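Local coordinates for envelopment polyprotein (Bovine Schmallenberg virus BH80/Germany/2011, PDB 7A56) that probably drives fusion of viral and host membranes during entry, as a class II fusion glycoprotein captured in its trimeric postfusion conformation, at residues Asn128-Cys139 against Trp149-Ser158; Ile274-Asp283 against Val294-Asn302. All blocks are in the same frame, centred on the assembly; numbering follows the deposited sequence.

Contact 1. Residues Asn128-Cys139 against Trp149-Ser158; sequences NAKHEEVCTGKC and WVTFSKERSS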
loop_
_atom_site.group_PDB
_atom_site.type_symbol
_atom_site.label_atom_id
_atom_site.label_comp_id
_atom_site.label_asym_id
_atom_site.label_seq_id
_atom_site.Cartn_x
_atom_site.Cartn_y
_atom_site.Cartn_z
ATOM N N ASN A 128 22.261 -24.985 -22.942
ATOM C CA ASN A 128 23.059 -26.153 -22.562
ATOM C C ASN A 128 22.172 -27.389 -22.634
ATOM O O ASN A 128 21.084 -27.394 -22.059
ATOM C CB ASN A 128 23.595 -26.039 -21.143
ATOM C CG ASN A 128 24.773 -25.084 -21.029
ATOM O OD1 ASN A 128 25.767 -25.215 -21.723
ATOM N ND2 ASN A 128 24.673 -24.152 -20.125
ATOM N N ALA A 129 22.638 -28.440 -23.317
ATOM C CA ALA A 129 21.806 -29.623 -23.580
ATOM C C ALA A 129 22.618 -30.917 -23.449
ATOM O O ALA A 129 23.823 -30.958 -23.716
ATOM C CB ALA A 129 21.157 -29.599 -25.001
ATOM N N LYS A 130 21.941 -31.974 -23.019
ATOM C CA LYS A 130 22.466 -33.330 -23.111
ATOM C C LYS A 130 21.403 -34.216 -23.744
ATOM O O LYS A 130 20.215 -33.959 -23.584
ATOM C CB LYS A 130 22.850 -33.897 -21.746
ATOM C CG LYS A 130 23.595 -32.891 -20.875
ATOM C CD LYS A 130 24.449 -33.646 -19.895
ATOM C CE LYS A 130 25.132 -32.734 -18.885
ATOM N NZ LYS A 130 25.711 -33.618 -17.834
ATOM N N HIS A 131 21.831 -35.270 -24.453
ATOM C CA HIS A 131 20.822 -36.211 -24.952
ATOM C C HIS A 131 21.447 -37.576 -25.160
ATOM O O HIS A 131 22.674 -37.720 -25.295
ATOM C CB HIS A 131 20.161 -35.742 -26.264
ATOM C CG HIS A 131 21.047 -35.887 -27.455
ATOM N ND1 HIS A 131 22.005 -34.951 -27.784
ATOM C CD2 HIS A 131 21.137 -36.865 -28.399
ATOM C CE1 HIS A 131 22.641 -35.335 -28.878
ATOM N NE2 HIS A 131 22.132 -36.493 -29.273
ATOM N N GLU A 132 20.584 -38.592 -25.167
ATOM C CA GLU A 132 20.973 -39.958 -25.493
ATOM C C GLU A 132 19.867 -40.611 -26.317
ATOM O O GLU A 132 18.720 -40.162 -26.330
ATOM C CB GLU A 132 21.199 -40.818 -24.248
ATOM C CG GLU A 132 21.908 -40.139 -23.120
ATOM C CD GLU A 132 23.354 -40.536 -22.988
ATOM O OE1 GLU A 132 23.944 -40.207 -21.925
ATOM O OE2 GLU A 132 23.904 -41.152 -23.939
ATOM N N GLU A 133 20.197 -41.709 -26.963
ATOM C CA GLU A 133 19.137 -42.525 -27.545
ATOM C C GLU A 133 19.411 -43.981 -27.238
ATOM O O GLU A 133 20.558 -44.367 -27.034
ATOM C CB GLU A 133 18.967 -42.323 -29.069
ATOM C CG GLU A 133 20.052 -42.778 -29.947
ATOM C CD GLU A 133 19.699 -42.544 -31.426
ATOM O OE1 GLU A 133 19.845 -41.392 -31.876
ATOM O OE2 GLU A 133 19.254 -43.486 -32.126
ATOM N N VAL A 134 18.338 -44.781 -27.207
ATOM C CA VAL A 134 18.418 -46.225 -27.055
ATOM C C VAL A 134 17.590 -46.902 -28.155
ATOM O O VAL A 134 16.509 -46.433 -28.545
ATOM C CB VAL A 134 17.982 -46.692 -25.644
ATOM C CG1 VAL A 134 18.742 -45.925 -24.561
ATOM C CG2 VAL A 134 16.505 -46.526 -25.448
ATOM N N CYS A 135 18.139 -48.007 -28.657
ATOM C CA CYS A 135 17.602 -48.717 -29.816
ATOM C C CYS A 135 16.281 -49.404 -29.492
ATOM O O CYS A 135 15.305 -49.288 -30.256
ATOM C CB CYS A 135 18.641 -49.733 -30.279
ATOM S SG CYS A 135 18.019 -50.987 -31.466
ATOM N N THR A 136 16.206 -50.038 -28.317
ATOM C CA THR A 136 15.048 -50.802 -27.891
ATOM C C THR A 136 14.628 -50.436 -26.468
ATOM O O THR A 136 15.380 -49.826 -25.699
ATOM C CB THR A 136 15.327 -52.314 -27.965
ATOM O OG1 THR A 136 14.081 -52.981 -27.854
ATOM C CG2 THR A 136 16.185 -52.720 -26.791
ATOM N N GLY A 137 13.393 -50.785 -26.124
ATOM C CA GLY A 137 12.865 -50.460 -24.815
ATOM C C GLY A 137 12.160 -49.127 -24.813
ATOM O O GLY A 137 12.181 -48.363 -25.782
ATOM N N LYS A 138 11.520 -48.831 -23.686
ATOM C CA LYS A 138 10.806 -47.580 -23.553
ATOM C C LYS A 138 11.691 -46.544 -22.853
ATOM O O LYS A 138 12.779 -46.851 -22.356
ATOM C CB LYS A 138 9.490 -47.796 -22.796
ATOM C CG LYS A 138 9.700 -48.077 -21.348
ATOM C CD LYS A 138 8.766 -49.149 -20.819
ATOM C CE LYS A 138 7.324 -48.746 -20.900
ATOM N NZ LYS A 138 6.905 -47.842 -19.770
ATOM N N CYS A 139 11.236 -45.299 -22.898
ATOM C CA CYS A 139 11.986 -44.200 -22.285
ATOM C C CYS A 139 12.187 -44.502 -20.801
ATOM O O CYS A 139 11.284 -45.046 -20.161
ATOM C CB CYS A 139 11.228 -42.902 -22.479
ATOM S SG CYS A 139 11.180 -42.305 -24.181
ATOM N N TRP A 149 17.574 -28.661 -14.609
ATOM C CA TRP A 149 17.437 -28.922 -16.037
ATOM C C TRP A 149 16.048 -29.486 -16.306
ATOM O O TRP A 149 15.526 -30.264 -15.495
ATOM C CB TRP A 149 18.510 -29.917 -16.470
ATOM C CG TRP A 149 19.873 -29.344 -16.415
ATOM C CD1 TRP A 149 20.447 -28.657 -15.356
ATOM C CD2 TRP A 149 20.861 -29.390 -17.445
ATOM N NE1 TRP A 149 21.745 -28.305 -15.668
ATOM C CE2 TRP A 149 22.014 -28.717 -16.951
ATOM C CE3 TRP A 149 20.886 -29.918 -18.754
ATOM C CZ2 TRP A 149 23.173 -28.566 -17.710
ATOM C CZ3 TRP A 149 22.039 -29.759 -19.507
ATOM C CH2 TRP A 149 23.181 -29.080 -18.966
ATOM N N VAL A 150 15.430 -29.097 -17.439
ATOM C CA VAL A 150 14.115 -29.648 -17.764
ATOM C C VAL A 150 14.367 -30.790 -18.759
ATOM O O VAL A 150 15.400 -30.844 -19.436
ATOM C CB VAL A 150 13.083 -28.632 -18.309
ATOM C CG1 VAL A 150 12.721 -27.567 -17.207
ATOM C CG2 VAL A 150 13.622 -27.890 -19.513
ATOM N N THR A 151 13.453 -31.756 -18.800
ATOM C CA THR A 151 13.684 -32.943 -19.647
ATOM C C THR A 151 12.814 -32.944 -20.896
ATOM O O THR A 151 11.814 -32.235 -21.015
ATOM C CB THR A 151 13.425 -34.226 -18.861
ATOM O OG1 THR A 151 12.101 -34.169 -18.339
ATOM C CG2 THR A 151 14.394 -34.360 -17.673
ATOM N N PHE A 152 13.206 -33.805 -21.851
ATOM C CA PHE A 152 12.375 -34.013 -23.020
ATOM C C PHE A 152 12.609 -35.440 -23.498
ATOM O O PHE A 152 13.670 -36.016 -23.253
ATOM C CB PHE A 152 12.695 -33.044 -24.175
ATOM C CG PHE A 152 14.183 -32.894 -24.468
ATOM C CD1 PHE A 152 14.840 -33.800 -25.312
ATOM C CD2 PHE A 152 14.900 -31.810 -23.927
ATOM C CE1 PHE A 152 16.183 -33.680 -25.578
ATOM C CE2 PHE A 152 16.265 -31.665 -24.199
ATOM C CZ PHE A 152 16.909 -32.631 -25.034
ATOM N N SER A 153 11.611 -36.008 -24.167
ATOM C CA SER A 153 11.792 -37.390 -24.663
ATOM C C SER A 153 10.740 -37.691 -25.726
ATOM O O SER A 153 9.660 -37.080 -25.758
ATOM C CB SER A 153 11.707 -38.435 -23.545
ATOM O OG SER A 153 10.423 -38.396 -22.917
ATOM N N LYS A 154 11.047 -38.693 -26.558
ATOM C CA LYS A 154 10.068 -39.256 -27.480
ATOM C C LYS A 154 10.231 -40.770 -27.510
ATOM O O LYS A 154 11.347 -41.275 -27.711
ATOM C CB LYS A 154 10.231 -38.692 -28.896
ATOM C CG LYS A 154 9.522 -37.326 -29.097
ATOM C CD LYS A 154 9.640 -36.769 -30.513
ATOM C CE LYS A 154 8.940 -35.385 -30.627
ATOM N NZ LYS A 154 7.457 -35.515 -30.684
ATOM N N GLU A 155 9.117 -41.473 -27.255
ATOM C CA GLU A 155 9.025 -42.917 -27.388
ATOM C C GLU A 155 8.999 -43.276 -28.874
ATOM O O GLU A 155 8.770 -42.413 -29.740
ATOM C CB GLU A 155 7.731 -43.462 -26.767
ATOM C CG GLU A 155 7.447 -43.119 -25.316
ATOM C CD GLU A 155 8.278 -43.876 -24.318
ATOM O OE1 GLU A 155 8.953 -44.847 -24.705
ATOM O OE2 GLU A 155 8.214 -43.526 -23.094
ATOM N N ARG A 156 9.214 -44.549 -29.138
ATOM C CA ARG A 156 9.024 -45.129 -30.479
ATOM C C ARG A 156 9.952 -44.468 -31.507
ATOM O O ARG A 156 9.589 -44.288 -32.671
ATOM C CB ARG A 156 7.552 -44.986 -30.924
ATOM C CG ARG A 156 6.510 -45.616 -29.980
ATOM C CD ARG A 156 5.100 -45.012 -30.205
ATOM N NE ARG A 156 5.023 -43.606 -29.714
ATOM C CZ ARG A 156 4.902 -42.558 -30.534
ATOM N NH1 ARG A 156 4.826 -42.758 -31.854
ATOM N NH2 ARG A 156 4.852 -41.336 -30.058
ATOM N N SER A 157 11.181 -44.122 -31.101
ATOM C CA SER A 157 12.025 -43.372 -32.025
ATOM C C SER A 157 12.767 -44.257 -33.055
ATOM O O SER A 157 13.114 -43.761 -34.155
ATOM C CB SER A 157 13.000 -42.515 -31.216
ATOM O OG SER A 157 13.587 -43.315 -30.198
ATOM N N SER A 158 12.952 -45.559 -32.786
ATOM C CA SER A 158 13.600 -46.462 -33.732
ATOM C C SER A 158 12.590 -46.882 -34.810
ATOM O O SER A 158 11.503 -47.375 -34.487
ATOM C CB SER A 158 14.136 -47.715 -33.020
ATOM O OG SER A 158 15.163 -47.357 -32.098
HETATM O O HOH W 1 15.736 -44.832 -31.045
HETATM O O HOH W 2 8.716 -44.785 -20.767
#
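E155 reaches C139 and W149 reaches N128 and K130 across two strands that do not pair directly. Segments 128-134 and 150-154 flank the same middle strand, 172-183, an order consistent with the bdc sheet of class II fusion proteins. The CA atoms of A129 and W149 therefore stand 8.7 Å apart with the middle strand between them, and side chains reach across. From its CB, E155 sets CG beside the backbone N and bends at chi2 (-75°), which turns the carboxylate onto C139. CG passes C139 SG, CD lies 3.3 Å from that SG, and OE1 takes the backbone N-H of C139 on its syn side (N to OE1 2.9 Å, 164° at the hydrogen), from 26° out of the carboxylate plane. OE2 rests 3.1 Å from C139 CB. One carboxylate thus serves both polar atoms of the C139 backbone, N directly through OE1 and O through water 2, which donates to OE2 and C139 O, while SG is tied to C174 by a disulfide. At the other end, W149 CH2 meets N128 CB at 3.8 Å and W149 CZ3 meets K130 CG at the same distance; the extended lysine crosses the indole at about a right angle, its NZ giving at most a weak cation-pi attraction. F152 CZ comes up to K130 O. At the end of strand 128-134, water 1 joins V134 O, S157 OG and S158 OG, and S158 OG donates a 2.7 Å bond to C135 O, in the carbonyl plane and on a lone pair.

Contact 2. Residues Ile274-Asp283 against Val294-Asn302; sequences IIGSGTPKFD and VILRRCFDN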
loop_
_atom_site.group_PDB
_atom_site.type_symbol
_atom_site.label_atom_id
_atom_site.label_comp_id
_atom_site.label_asym_id
_atom_site.label_seq_id
_atom_site.Cartn_x
_atom_site.Cartn_y
_atom_site.Cartn_z
ATOM N N ILE A 274 20.568 -22.005 -12.156
ATOM C CA ILE A 274 19.508 -21.317 -12.880
ATOM C C ILE A 274 18.186 -22.022 -12.621
ATOM O O ILE A 274 18.125 -23.249 -12.469
ATOM C CB ILE A 274 19.774 -21.262 -14.390
ATOM C CG1 ILE A 274 21.184 -20.803 -14.659
ATOM C CG2 ILE A 274 18.815 -20.307 -15.062
ATOM C CD1 ILE A 274 21.451 -20.680 -16.134
ATOM N N ILE A 275 17.118 -21.218 -12.603
ATOM C CA ILE A 275 15.738 -21.655 -12.405
ATOM C C ILE A 275 14.970 -21.257 -13.649
ATOM O O ILE A 275 14.998 -20.089 -14.049
ATOM C CB ILE A 275 15.098 -20.991 -11.158
ATOM C CG1 ILE A 275 15.877 -21.358 -9.892
ATOM C CG2 ILE A 275 13.601 -21.393 -11.056
ATOM C CD1 ILE A 275 15.351 -20.661 -8.591
ATOM N N GLY A 276 14.247 -22.210 -14.244
ATOM C CA GLY A 276 13.341 -21.827 -15.311
ATOM C C GLY A 276 12.360 -22.968 -15.482
ATOM O O GLY A 276 12.487 -23.998 -14.832
ATOM N N SER A 277 11.334 -22.754 -16.262
ATOM C CA SER A 277 10.423 -23.869 -16.501
ATOM C C SER A 277 9.898 -23.752 -17.929
ATOM O O SER A 277 10.166 -22.770 -18.626
ATOM C CB SER A 277 9.305 -23.920 -15.460
ATOM O OG SER A 277 8.512 -22.795 -15.589
ATOM N N GLY A 278 9.159 -24.778 -18.373
ATOM C CA GLY A 278 8.577 -24.715 -19.702
ATOM C C GLY A 278 8.716 -26.075 -20.369
ATOM O O GLY A 278 9.431 -26.935 -19.856
ATOM N N THR A 279 8.068 -26.242 -21.514
ATOM C CA THR A 279 8.100 -27.469 -22.322
ATOM C C THR A 279 9.062 -27.262 -23.479
ATOM O O THR A 279 8.799 -26.402 -24.335
ATOM C CB THR A 279 6.709 -27.766 -22.849
ATOM O OG1 THR A 279 5.839 -27.947 -21.736
ATOM C CG2 THR A 279 6.718 -29.072 -23.755
ATOM N N PRO A 280 10.215 -27.933 -23.510
ATOM C CA PRO A 280 11.166 -27.704 -24.604
ATOM C C PRO A 280 10.543 -27.958 -25.958
ATOM O O PRO A 280 9.715 -28.860 -26.122
ATOM C CB PRO A 280 12.274 -28.711 -24.319
ATOM C CG PRO A 280 12.275 -28.761 -22.795
ATOM C CD PRO A 280 10.810 -28.759 -22.445
ATOM N N LYS A 281 10.968 -27.163 -26.934
ATOM C CA LYS A 281 10.560 -27.393 -28.310
ATOM C C LYS A 281 11.574 -28.374 -28.871
ATOM O O LYS A 281 12.629 -27.974 -29.367
ATOM C CB LYS A 281 10.560 -26.105 -29.110
ATOM C CG LYS A 281 9.441 -25.135 -28.738
ATOM C CD LYS A 281 9.596 -23.975 -29.698
ATOM C CE LYS A 281 8.298 -23.265 -29.943
ATOM N NZ LYS A 281 8.504 -22.194 -30.965
ATOM N N PHE A 282 11.221 -29.662 -28.811
ATOM C CA PHE A 282 12.123 -30.776 -29.089
ATOM C C PHE A 282 11.562 -31.614 -30.234
ATOM O O PHE A 282 10.384 -32.004 -30.200
ATOM C CB PHE A 282 12.238 -31.670 -27.832
ATOM C CG PHE A 282 12.764 -33.082 -28.123
ATOM C CD1 PHE A 282 14.015 -33.273 -28.716
ATOM C CD2 PHE A 282 12.032 -34.196 -27.739
ATOM C CE1 PHE A 282 14.510 -34.616 -28.987
ATOM C CE2 PHE A 282 12.515 -35.509 -27.990
ATOM C CZ PHE A 282 13.762 -35.695 -28.586
ATOM N N ASP A 283 12.394 -31.891 -31.219
ATOM C CA ASP A 283 12.055 -32.853 -32.272
ATOM C C ASP A 283 13.367 -33.455 -32.734
ATOM O O ASP A 283 14.435 -33.170 -32.177
ATOM C CB ASP A 283 11.244 -32.143 -33.406
ATOM C CG ASP A 283 10.271 -33.088 -34.126
ATOM O OD1 ASP A 283 10.560 -34.305 -34.148
ATOM O OD2 ASP A 283 9.261 -32.610 -34.713
ATOM N N VAL A 294 19.085 -34.184 -32.714
ATOM C CA VAL A 294 18.139 -33.510 -31.837
ATOM C C VAL A 294 17.969 -32.081 -32.322
ATOM O O VAL A 294 18.963 -31.385 -32.558
ATOM C CB VAL A 294 18.646 -33.560 -30.388
ATOM C CG1 VAL A 294 17.855 -32.640 -29.476
ATOM C CG2 VAL A 294 18.583 -35.025 -29.885
ATOM N N ILE A 295 16.717 -31.659 -32.534
ATOM C CA ILE A 295 16.425 -30.270 -32.894
ATOM C C ILE A 295 15.783 -29.638 -31.678
ATOM O O ILE A 295 14.737 -30.101 -31.214
ATOM C CB ILE A 295 15.524 -30.158 -34.136
ATOM C CG1 ILE A 295 15.906 -31.210 -35.221
ATOM C CG2 ILE A 295 15.499 -28.644 -34.658
ATOM C CD1 ILE A 295 17.073 -30.852 -36.047
ATOM N N LEU A 296 16.447 -28.636 -31.080
ATOM C CA LEU A 296 15.994 -28.051 -29.839
ATOM C C LEU A 296 15.858 -26.550 -30.108
ATOM O O LEU A 296 16.865 -25.866 -30.296
ATOM C CB LEU A 296 16.991 -28.361 -28.726
ATOM C CG LEU A 296 16.493 -28.319 -27.301
ATOM C CD1 LEU A 296 15.492 -29.473 -27.141
ATOM C CD2 LEU A 296 17.707 -28.542 -26.437
ATOM N N ARG A 297 14.618 -26.070 -30.248
ATOM C CA ARG A 297 14.409 -24.675 -30.626
ATOM C C ARG A 297 14.101 -23.801 -29.426
ATOM O O ARG A 297 14.100 -22.568 -29.564
ATOM C CB ARG A 297 13.266 -24.535 -31.635
ATOM C CG ARG A 297 13.543 -25.180 -33.007
ATOM C CD ARG A 297 12.201 -25.516 -33.722
ATOM N NE ARG A 297 12.514 -26.210 -34.990
ATOM C CZ ARG A 297 12.758 -25.617 -36.173
ATOM N NH1 ARG A 297 12.679 -24.293 -36.321
ATOM N NH2 ARG A 297 13.087 -26.360 -37.229
ATOM N N ARG A 298 13.826 -24.402 -28.275
ATOM C CA ARG A 298 13.625 -23.620 -27.068
ATOM C C ARG A 298 13.718 -24.599 -25.915
ATOM O O ARG A 298 13.329 -25.749 -26.059
ATOM C CB ARG A 298 12.273 -22.871 -27.057
ATOM C CG ARG A 298 12.165 -21.761 -25.992
ATOM C CD ARG A 298 10.881 -20.955 -26.180
ATOM N NE ARG A 298 9.730 -21.752 -25.779
ATOM C CZ ARG A 298 8.505 -21.646 -26.300
ATOM N NH1 ARG A 298 8.267 -20.744 -27.258
ATOM N NH2 ARG A 298 7.536 -22.478 -25.892
ATOM N N CYS A 299 14.291 -24.152 -24.794
ATOM C CA CYS A 299 14.295 -24.982 -23.591
ATOM C C CYS A 299 13.283 -24.462 -22.589
ATOM O O CYS A 299 12.142 -24.958 -22.502
ATOM C CB CYS A 299 15.713 -25.049 -22.969
ATOM S SG CYS A 299 15.792 -26.164 -21.520
ATOM N N PHE A 300 13.679 -23.438 -21.805
ATOM C CA PHE A 300 12.710 -22.801 -20.941
ATOM C C PHE A 300 11.852 -21.830 -21.749
ATOM O O PHE A 300 12.274 -21.332 -22.787
ATOM C CB PHE A 300 13.393 -21.940 -19.846
ATOM C CG PHE A 300 14.338 -22.689 -18.887
ATOM C CD1 PHE A 300 14.074 -23.984 -18.458
ATOM C CD2 PHE A 300 15.430 -22.015 -18.326
ATOM C CE1 PHE A 300 14.930 -24.639 -17.542
ATOM C CE2 PHE A 300 16.300 -22.675 -17.420
ATOM C CZ PHE A 300 16.038 -23.962 -17.010
ATOM N N ASP A 301 10.704 -21.442 -21.178
ATOM C CA ASP A 301 10.079 -20.169 -21.530
ATOM C C ASP A 301 10.854 -19.022 -20.883
ATOM O O ASP A 301 11.324 -19.151 -19.756
ATOM C CB ASP A 301 8.635 -20.092 -21.024
ATOM C CG ASP A 301 7.712 -21.139 -21.679
ATOM O OD1 ASP A 301 7.620 -21.129 -22.920
ATOM O OD2 ASP A 301 7.050 -21.909 -20.939
ATOM N N ASN A 302 11.006 -17.898 -21.590
ATOM C CA ASN A 302 11.706 -16.737 -21.004
ATOM C C ASN A 302 10.932 -15.492 -21.386
ATOM O O ASN A 302 10.787 -15.193 -22.567
ATOM C CB ASN A 302 13.163 -16.602 -21.474
ATOM C CG ASN A 302 13.963 -15.513 -20.682
ATOM O OD1 ASN A 302 13.379 -14.702 -19.912
ATOM N ND2 ASN A 302 15.282 -15.528 -20.831
HETATM O O HOH W 3 10.922 -19.999 -17.192
HETATM O O HOH W 4 6.349 -23.852 -22.397
HETATM O O HOH W 5 10.046 -23.878 -24.042
#
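Strands 281-283 and 294-296 run antiparallel, their axes 4.9 Å apart and 163° from parallel, with D283 and I295 exchanging both backbone bonds and F282 facing L296 as a non-hydrogen-bonded pair. Next to it K281 O takes the N-H of R297 while K281 N gives to R298 O, so R297 and R298 together stand opposite K281, resembling a classic beta bulge, although R298 N is buried without a partner. On the face of F282 and L296, F282 CG stands opposite the backbone N (chi1 161°), which sets the ring edge beside V294, CE1 3.9 Å from V294 CG1, and F282 CB touches L296 CD1. On the other face, the extended K281 chain crosses R298 at a slant, its CE over one face of the guanidinium and 3.7 Å from NH1. The like charges come within 4.0 Å (K281 NZ to R298 NH1), which probably costs some energy; K281 NZ has a weak hydrogen bond to T151 of the third subunit. R298 NE donates to water 5, which lies at the guanidinium edge and donates to T279 O and C299 O. Farther along, G276 lies flat on F300: its CA is 3.5 Å from the ring centroid and 5° off the ring normal, a CH-pi contact. D301 N closes this end on S277 O at 2.9 Å, and D301 OD2 approaches G278 CA. R297 NH1 hydrogen-bonds P140 O of the third subunit. A two-stranded hairpin whose two arms stay side by side beyond the strands is consistent with the ij hairpin of class II fusion proteins.

How the contacts relate
Contact 1 closes along the chain before contact 2 opens, and their centres lie about 15 Å apart in the distal part of the elongated molecule. The hairpin 281-285/293-296 packs on the sheet formed by 98-134, 172-183 and 150-158: F152 CD1 meets F282 CD1 at 3.5 Å and V150 CG2 meets C299 SG at 3.4 Å. The disulfide C179-C299 ties contact 2 to the middle strand between the two segments of contact 1. The two regions also meet between subunits, because R156 forms a salt bridge with D283 of the second subunit; repeated among the three copies, this joins sheet and hairpin in the postfusion trimer.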